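Polymerase cofactor VP35 (PDB 3L2A) probably binds double-stranded RNA through its interferon inhibitory domain, helping the virus evade host interferon responses, and serves as a cofactor in viral RNA synthesis. Local coordinates at residues C36-D41 and V73-D78. Residues are numbered along the deposited sequence; the frame is centred on the assembly and turned at random.
Sequences CKIGKD and VPIFQD
I38 overlaps the CE1 corner of the F76 ring and, with the same methyl branch, the side chain of I75, a compact example of two helices meeting through hydrocarbon alone. CG2 of I38 does double duty, lying 3.7 Å from I75 CG1 and 3.8 Å from F76 CE1, the latter approached obliquely. With chi1 of I38 at -75°, CG1 lies beside the backbone N and CG2 anti to it; CD1, at the end of the CG1 branch, comes within 3.8 Å of F76 CE1. Both methyls of I38 therefore reach that aromatic carbon from the same side.

On the partner side, I75 and F76 are consecutive residues of the short helix 75-78. I75 CG2 sits 3.6 Å above one face of the F76 ring, displaced toward the rim, and also meets I38 CG2 at 3.9 Å. The two isoleucine side chains run antiparallel, flank against flank. The bond from CA to CB in F76 does not aim at helix 27-41; chi1 of -63°, with CG anti to the carbonyl carbon, swings the ring in until CE1 meets I38.

Around this trio, F76 also touches I48 of helix 45-57, I75 reaches L44, and I38 packs on I109. The contact joins the last turns of helix 27-41 to the short helix that follows helix 62-72, within the helical part of the domain. A salt bridge from K37 NZ to the syn lone pair of D41 OD2 stays within helix 27-41 and takes no part. With no hydrogen bond or salt bridge crossing between the segments, their direct attachment depends on shape fit, dispersion and the exclusion of water from aliphatic and aromatic carbon.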
loop_
_atom_site.group_PDB
_atom_site.type_symbol
_atom_site.label_atom_id
_atom_site.label_comp_id
_atom_site.label_asym_id
_atom_site.label_seq_id
_atom_site.Cartn_x
_atom_site.Cartn_y
_atom_site.Cartn_z
ATOM N N CYS A 36 -1.995 1.309 -5.910
ATOM C CA CYS A 36 -2.753 1.420 -7.156
ATOM C C CYS A 36 -3.498 2.755 -7.291
ATOM O O CYS A 36 -3.603 3.286 -8.393
ATOM C CB CYS A 36 -3.714 0.249 -7.362
ATOM S SG CYS A 36 -2.857 -1.263 -7.681
ATOM N N LYS A 37 -4.049 3.264 -6.197
ATOM C CA LYS A 37 -4.683 4.595 -6.236
ATOM C C LYS A 37 -3.665 5.691 -6.589
ATOM O O LYS A 37 -3.908 6.534 -7.469
ATOM C CB LYS A 37 -5.352 4.905 -4.887
ATOM C CG LYS A 37 -6.065 6.238 -4.927
ATOM C CD LYS A 37 -7.035 6.420 -3.771
ATOM C CE LYS A 37 -8.044 7.517 -4.120
ATOM N NZ LYS A 37 -7.390 8.727 -4.674
ATOM N N ILE A 38 -2.509 5.674 -5.924
ATOM C CA ILE A 38 -1.499 6.701 -6.178
ATOM C C ILE A 38 -0.989 6.541 -7.630
ATOM O O ILE A 38 -0.827 7.509 -8.374
ATOM C CB ILE A 38 -0.367 6.622 -5.128
ATOM C CG1 ILE A 38 -0.880 7.192 -3.798
ATOM C CG2 ILE A 38 0.858 7.388 -5.621
ATOM C CD1 ILE A 38 -0.068 6.726 -2.592
ATOM N N GLY A 39 -0.781 5.301 -8.049
ATOM C CA GLY A 39 -0.355 5.033 -9.429
ATOM C C GLY A 39 -1.353 5.553 -10.443
ATOM O O GLY A 39 -0.986 6.221 -11.416
ATOM N N LYS A 40 -2.627 5.275 -10.207
ATOM C CA LYS A 40 -3.656 5.718 -11.149
ATOM C C LYS A 40 -3.685 7.246 -11.214
ATOM O O LYS A 40 -3.694 7.819 -12.326
ATOM C CB LYS A 40 -5.013 5.154 -10.746
ATOM C CG LYS A 40 -6.156 5.544 -11.686
ATOM C CD LYS A 40 -7.440 4.804 -11.342
ATOM C CE LYS A 40 -8.468 5.057 -12.433
ATOM N NZ LYS A 40 -9.047 6.431 -12.316
ATOM N N ASP A 41 -3.688 7.893 -10.038
ATOM C CA ASP A 41 -3.811 9.363 -9.942
ATOM C C ASP A 41 -2.628 10.135 -10.546
ATOM O O ASP A 41 -2.785 11.297 -10.960
ATOM C CB ASP A 41 -4.058 9.788 -8.481
ATOM C CG ASP A 41 -5.367 9.249 -7.921
ATOM O OD1 ASP A 41 -6.217 8.770 -8.703
ATOM O OD2 ASP A 41 -5.549 9.290 -6.680
ATOM N N VAL A 73 10.180 3.973 -6.300
ATOM C CA VAL A 73 9.390 4.820 -7.177
ATOM C C VAL A 73 9.160 6.168 -6.494
ATOM O O VAL A 73 8.509 6.207 -5.446
ATOM C CB VAL A 73 8.056 4.127 -7.562
ATOM C CG1 VAL A 73 7.278 4.980 -8.540
ATOM C CG2 VAL A 73 8.314 2.725 -8.171
ATOM N N PRO A 74 9.706 7.270 -7.060
ATOM C CA PRO A 74 9.704 8.571 -6.393
ATOM C C PRO A 74 8.398 9.092 -5.853
ATOM O O PRO A 74 8.410 9.830 -4.849
ATOM C CB PRO A 74 10.186 9.526 -7.496
ATOM C CG PRO A 74 11.099 8.740 -8.278
ATOM C CD PRO A 74 10.474 7.333 -8.329
ATOM N N ILE A 75 7.286 8.768 -6.513
ATOM C CA ILE A 75 5.971 9.286 -6.087
ATOM C C ILE A 75 5.653 8.957 -4.632
ATOM O O ILE A 75 4.960 9.718 -3.978
ATOM C CB ILE A 75 4.799 8.802 -7.012
ATOM C CG1 ILE A 75 3.534 9.646 -6.808
ATOM C CG2 ILE A 75 4.506 7.291 -6.864
ATOM C CD1 ILE A 75 3.687 11.074 -7.279
ATOM N N PHE A 76 6.197 7.852 -4.128
ATOM C CA PHE A 76 5.901 7.398 -2.766
ATOM C C PHE A 76 6.675 8.146 -1.712
ATOM O O PHE A 76 6.411 8.000 -0.529
ATOM C CB PHE A 76 6.025 5.869 -2.650
ATOM C CG PHE A 76 5.046 5.163 -3.512
ATOM C CD1 PHE A 76 3.691 5.198 -3.195
ATOM C CD2 PHE A 76 5.461 4.506 -4.679
ATOM C CE1 PHE A 76 2.753 4.568 -4.000
ATOM C CE2 PHE A 76 4.522 3.881 -5.492
ATOM C CZ PHE A 76 3.185 3.909 -5.161
ATOM N N GLN A 77 7.589 8.994 -2.173
ATOM C CA GLN A 77 8.221 9.994 -1.332
ATOM C C GLN A 77 7.508 11.347 -1.471
ATOM O O GLN A 77 7.537 12.155 -0.547
ATOM C CB GLN A 77 9.712 10.102 -1.679
ATOM C CG GLN A 77 10.515 8.946 -1.115
ATOM C CD GLN A 77 11.745 8.642 -1.928
ATOM O OE1 GLN A 77 11.655 8.371 -3.133
ATOM N NE2 GLN A 77 12.908 8.677 -1.281
ATOM N N ASP A 78 6.864 11.568 -2.623
ATOM C CA ASP A 78 6.220 12.839 -2.980
ATOM C C ASP A 78 4.840 12.970 -2.300
ATOM O O ASP A 78 4.333 14.077 -2.135
ATOM C CB ASP A 78 5.981 12.960 -4.512
ATOM C CG ASP A 78 7.280 12.953 -5.390
ATOM O OD1 ASP A 78 8.408 13.205 -4.892
ATOM O OD2 ASP A 78 7.134 12.717 -6.631
#